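MobB protein homolog (Geobacillus stearothermophilus, PDB 1XJC) is of unknown function but, as a MobB homolog with a P-loop NTPase fold, probably binds a guanine nucleotide in molybdopterin guanine dinucleotide synthesis. Local coordinates at residues G16-T19 / L20-W24; E120-A123 / S124-L128. All coordinates share one frame; numbering follows the deposited sequence.

Interaction 1: residues G16-T19 / L20-W24; sequences GKTT and LMEKW
The first turn of helix 17-30, where the loop after strand 6-10 runs into the helix, is tied together by bonds from G16, K17, T18 and T19 to L20, M21, E22 and K23. G16 holds the N-cap position, and its O takes the N-H of L20 at 3.1 Å, the donor lying nearly on the carbonyl axis. One residue on, M21 N reaches K17 O at 2.8 Å, and the aliphatic CG of the selenomethionine M21 rests against the same oxygen. E22 N to T18 O and K23 N to T19 O continue the alpha-helical pattern. With phi at 116°, the backbone of G16 would press a CB against the carbonyl oxygen before it, a conformation suited to glycine. The sequence G16-K17-T18 at the head of the helix, behind a strand and loop, is consistent with a Walker A motif, the phosphate-binding loop of P-loop NTPases. K17 turns away from the following helical turn, and its NZ is hydrogen-bonded to G11 O within the loop.

On the outer side, T18 and E22 run side by side. CG2 of T18, set anti to the backbone N (chi1 -63° for OG1), lies 3.6 Å from OE2 of E22. One water donates to both T18 O and that OE2, at 3.2 Å from the former, giving the carbonyl a second partner beside the helical N-H. Next, methyl CG2 of T19 lies alongside the lysine chain and meets CE of K23 at 3.6 Å, an aliphatic contact next to the K23 ammonium, whose ion pair with D154 is long and weak. The end of M21 leads away from the turn, and both L20 and M21 pack on V9 of strand 6-10, with L20 also meeting Y157 and L161 of helix 154-166.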
loop_
_atom_site.group_PDB
_atom_site.type_symbol
_atom_site.label_atom_id
_atom_site.label_comp_id
_atom_site.label_asym_id
_atom_site.label_seq_id
_atom_site.Cartn_x
_atom_site.Cartn_y
_atom_site.Cartn_z
ATOM N N GLY A 16 -9.306 4.130 6.271
ATOM C CA GLY A 16 -8.408 5.259 6.054
ATOM C C GLY A 16 -7.301 4.960 5.042
ATOM O O GLY A 16 -6.419 5.800 4.791
ATOM N N LYS A 17 -7.333 3.773 4.438
ATOM C CA LYS A 17 -6.307 3.434 3.462
ATOM C C LYS A 17 -6.278 4.368 2.248
ATOM O O LYS A 17 -5.215 4.573 1.669
ATOM C CB LYS A 17 -6.418 1.960 3.031
ATOM C CG LYS A 17 -7.794 1.484 2.711
ATOM C CD LYS A 17 -7.849 -0.042 2.621
ATOM C CE LYS A 17 -9.233 -0.498 2.217
ATOM N NZ LYS A 17 -9.284 -1.977 2.070
ATOM N N THR A 18 -7.425 4.940 1.869
ATOM C CA THR A 18 -7.470 5.880 0.743
ATOM C C THR A 18 -6.665 7.145 1.089
ATOM O O THR A 18 -5.908 7.674 0.280
ATOM C CB THR A 18 -8.926 6.304 0.435
ATOM O OG1 THR A 18 -9.688 5.157 0.038
ATOM C CG2 THR A 18 -8.955 7.365 -0.666
ATOM N N THR A 19 -6.854 7.643 2.301
ATOM C CA THR A 19 -6.122 8.810 2.755
ATOM C C THR A 19 -4.620 8.500 2.748
ATOM O O THR A 19 -3.839 9.254 2.178
ATOM C CB THR A 19 -6.593 9.221 4.165
ATOM O OG1 THR A 19 -7.863 9.878 4.044
ATOM C CG2 THR A 19 -5.572 10.158 4.854
ATOM N N LEU A 20 -4.218 7.382 3.354
ATOM C CA LEU A 20 -2.799 7.016 3.373
ATOM C C LEU A 20 -2.212 6.852 1.969
ATOM O O LEU A 20 -1.168 7.424 1.667
ATOM C CB LEU A 20 -2.570 5.726 4.152
ATOM C CG LEU A 20 -1.100 5.277 4.123
ATOM C CD1 LEU A 20 -0.208 6.349 4.775
ATOM C CD2 LEU A 20 -0.964 3.955 4.856
HETATM N N MSE A 21 -2.881 6.084 1.112
HETATM C CA MSE A 21 -2.387 5.881 -0.262
HETATM C C MSE A 21 -2.186 7.210 -0.978
HETATM O O MSE A 21 -1.145 7.467 -1.585
HETATM C CB MSE A 21 -3.371 5.025 -1.087
HETATM C CG MSE A 21 -3.397 3.546 -0.725
HETATM SE SE MSE A 21 -1.715 2.629 -1.124
HETATM C CE MSE A 21 -1.957 2.340 -3.050
ATOM N N GLU A 22 -3.192 8.068 -0.910
ATOM C CA GLU A 22 -3.092 9.352 -1.588
ATOM C C GLU A 22 -1.954 10.221 -1.096
ATOM O O GLU A 22 -1.175 10.754 -1.890
ATOM C CB GLU A 22 -4.422 10.112 -1.475
ATOM C CG GLU A 22 -5.353 9.786 -2.640
ATOM C CD GLU A 22 -6.720 10.464 -2.550
ATOM O OE1 GLU A 22 -6.795 11.639 -2.106
ATOM O OE2 GLU A 22 -7.711 9.811 -2.952
ATOM N N LYS A 23 -1.848 10.361 0.217
ATOM C CA LYS A 23 -0.806 11.199 0.779
ATOM C C LYS A 23 0.574 10.606 0.598
ATOM O O LYS A 23 1.533 11.333 0.351
ATOM C CB LYS A 23 -1.081 11.439 2.268
ATOM C CG LYS A 23 -2.299 12.318 2.509
ATOM C CD LYS A 23 -2.579 12.463 3.996
ATOM C CE LYS A 23 -3.857 13.256 4.215
ATOM N NZ LYS A 23 -3.745 14.598 3.563
ATOM N N TRP A 24 0.681 9.286 0.723
ATOM C CA TRP A 24 1.976 8.628 0.586
ATOM C C TRP A 24 2.437 8.739 -0.867
ATOM O O TRP A 24 3.579 9.099 -1.122
ATOM C CB TRP A 24 1.865 7.158 1.005
ATOM C CG TRP A 24 3.175 6.498 1.322
ATOM C CD1 TRP A 24 4.431 6.998 1.110
ATOM C CD2 TRP A 24 3.352 5.216 1.931
ATOM N NE1 TRP A 24 5.375 6.108 1.553
ATOM C CE2 TRP A 24 4.743 5.004 2.061
ATOM C CE3 TRP A 24 2.469 4.222 2.385
ATOM C CZ2 TRP A 24 5.275 3.834 2.623
ATOM C CZ3 TRP A 24 3.000 3.056 2.945
ATOM C CH2 TRP A 24 4.388 2.874 3.059
HETATM O O HOH W 1 -6.272 6.862 -2.793
#

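Interaction 2: residues E120-A123 / S124-L128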
loop_
_atom_site.group_PDB
_atom_site.type_symbol
_atom_site.label_atom_id
_atom_site.label_comp_id
_atom_site.label_asym_id
_atom_site.label_seq_id
_atom_site.Cartn_x
_atom_site.Cartn_y
_atom_site.Cartn_z
ATOM N N GLU A 120 -11.549 -4.018 17.412
ATOM C CA GLU A 120 -12.061 -5.209 16.731
ATOM C C GLU A 120 -11.350 -5.447 15.391
ATOM O O GLU A 120 -11.009 -6.592 15.057
ATOM C CB GLU A 120 -13.573 -5.083 16.499
ATOM C CG GLU A 120 -14.183 -6.251 15.737
ATOM C CD GLU A 120 -15.703 -6.153 15.604
ATOM O OE1 GLU A 120 -16.396 -6.126 16.648
ATOM O OE2 GLU A 120 -16.206 -6.110 14.456
ATOM N N ASP A 121 -11.145 -4.381 14.612
ATOM C CA ASP A 121 -10.429 -4.515 13.338
ATOM C C ASP A 121 -9.013 -5.029 13.629
ATOM O O ASP A 121 -8.497 -5.895 12.928
ATOM C CB ASP A 121 -10.249 -3.163 12.637
ATOM C CG ASP A 121 -11.449 -2.738 11.820
ATOM O OD1 ASP A 121 -12.464 -3.446 11.784
ATOM O OD2 ASP A 121 -11.366 -1.663 11.193
ATOM N N TRP A 122 -8.379 -4.445 14.643
ATOM C CA TRP A 122 -7.008 -4.799 15.008
ATOM C C TRP A 122 -6.877 -6.243 15.460
ATOM O O TRP A 122 -5.868 -6.895 15.178
ATOM C CB TRP A 122 -6.502 -3.874 16.117
ATOM C CG TRP A 122 -5.109 -4.197 16.614
ATOM C CD1 TRP A 122 -4.736 -4.456 17.909
ATOM C CD2 TRP A 122 -3.917 -4.302 15.823
ATOM N NE1 TRP A 122 -3.389 -4.710 17.968
ATOM C CE2 TRP A 122 -2.859 -4.627 16.704
ATOM C CE3 TRP A 122 -3.637 -4.158 14.446
ATOM C CZ2 TRP A 122 -1.539 -4.815 16.260
ATOM C CZ3 TRP A 122 -2.324 -4.347 14.004
ATOM C CH2 TRP A 122 -1.291 -4.672 14.911
ATOM N N ALA A 123 -7.881 -6.737 16.175
ATOM C CA ALA A 123 -7.863 -8.117 16.652
ATOM C C ALA A 123 -7.788 -9.093 15.479
ATOM O O ALA A 123 -7.119 -10.118 15.564
ATOM C CB ALA A 123 -9.107 -8.402 17.494
ATOM N N SER A 124 -8.456 -8.784 14.376
ATOM C CA SER A 124 -8.411 -9.698 13.241
ATOM C C SER A 124 -7.279 -9.428 12.255
ATOM O O SER A 124 -7.047 -10.243 11.358
ATOM C CB SER A 124 -9.734 -9.678 12.485
ATOM O OG SER A 124 -9.902 -8.454 11.800
ATOM N N LEU A 125 -6.578 -8.302 12.415
ATOM C CA LEU A 125 -5.488 -7.937 11.509
ATOM C C LEU A 125 -4.090 -7.991 12.138
ATOM O O LEU A 125 -3.097 -7.938 11.428
ATOM C CB LEU A 125 -5.720 -6.522 10.948
ATOM C CG LEU A 125 -6.992 -6.280 10.111
ATOM C CD1 LEU A 125 -7.132 -4.809 9.796
ATOM C CD2 LEU A 125 -6.947 -7.082 8.838
ATOM N N GLN A 126 -4.020 -8.090 13.466
ATOM C CA GLN A 126 -2.743 -8.111 14.177
ATOM C C GLN A 126 -1.887 -9.337 13.879
ATOM O O GLN A 126 -0.696 -9.341 14.159
ATOM C CB GLN A 126 -2.973 -8.026 15.690
ATOM C CG GLN A 126 -3.562 -9.282 16.331
ATOM C CD GLN A 126 -3.756 -9.135 17.843
ATOM O OE1 GLN A 126 -2.983 -8.448 18.514
ATOM N NE2 GLN A 126 -4.773 -9.806 18.383
ATOM N N HIS A 127 -2.475 -10.380 13.311
ATOM C CA HIS A 127 -1.683 -11.570 13.045
ATOM C C HIS A 127 -1.029 -11.629 11.664
ATOM O O HIS A 127 -0.402 -12.636 11.309
ATOM C CB HIS A 127 -2.528 -12.813 13.320
ATOM C CG HIS A 127 -2.986 -12.897 14.743
ATOM N ND1 HIS A 127 -2.103 -12.951 15.800
ATOM C CD2 HIS A 127 -4.226 -12.885 15.287
ATOM C CE1 HIS A 127 -2.779 -12.970 16.936
ATOM N NE2 HIS A 127 -4.069 -12.931 16.652
ATOM N N LEU A 128 -1.138 -10.541 10.906
ATOM C CA LEU A 128 -0.530 -10.494 9.583
ATOM C C LEU A 128 0.983 -10.410 9.710
ATOM O O LEU A 128 1.522 -10.087 10.778
ATOM C CB LEU A 128 -1.054 -9.307 8.780
ATOM C CG LEU A 128 -2.549 -9.344 8.468
ATOM C CD1 LEU A 128 -2.953 -8.061 7.756
ATOM C CD2 LEU A 128 -2.862 -10.563 7.590
HETATM O O HOH W 2 -6.672 -12.013 17.215
#
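S124 meets the preceding turn through both its backbone and its hydroxyl: its N makes weak bonds to E120 O and D121 O, and OG lies 3.1 Å from D121 O and is hydrogen-bonded to Y12 OH. L125 follows with an N-H shared weakly between D121 O and W122 O, while its CG sits 3.2 Å from D121 O. The bonding is weak and divided here, near the end of helix 119-125.

Q126 N bonds to W122 O at 2.8 Å, although the N-H is bent to 134°. CB of Q126 lies over the face of the W122 indole in a CH-pi contact, 3.6 Å from the centroid of the six-membered ring. Beyond it, CG is placed between the backbone N and the carbonyl carbon (chi1 71°), and the chain runs on extended to an amide turned 50° from the indole plane. An alanine in place of W122 would probably leave CB of Q126 without the ring face it lies on and open a gap against V114, V116, I131 and V134.

H127 lays its imidazole under CG of Q126, which stands 3.6 Å above the ring plane, over its centre. A water joins this end of the chain to the helix: it donates to A123 O at 2.6 Å, accepts from Q126 NE2 and hydrogen-bonds H127 NE2. L128 closes a type I turn begun at L125.

The helix crosses between strands 112-116 and 131-136 of a beta-alpha-beta unit. W122 lies against both strands and against L140 and L144, L125 touches V114 and Y12, and D121, salt-bridged to R117, packs on V116.

Overall arrangement
Both contacts are local stretches of helix within the same alpha/beta domain, their centres 19 Å apart and their nearest atoms about 8 Å apart. Interaction 1 lies nearer the middle of the chain, about 8 Å from its centre, and interaction 2 about 17 Å out. The first is the regular start of a helix, with near-straight backbone bonds; the second is a helix end, where bonds are bent, weak or shared and a water and an aromatic face take part. Each has a buried side packed on strand 112-116 and a polar, more exposed side. The side chain of L125 touches the putative P-loop, though the two sets of residues do not meet.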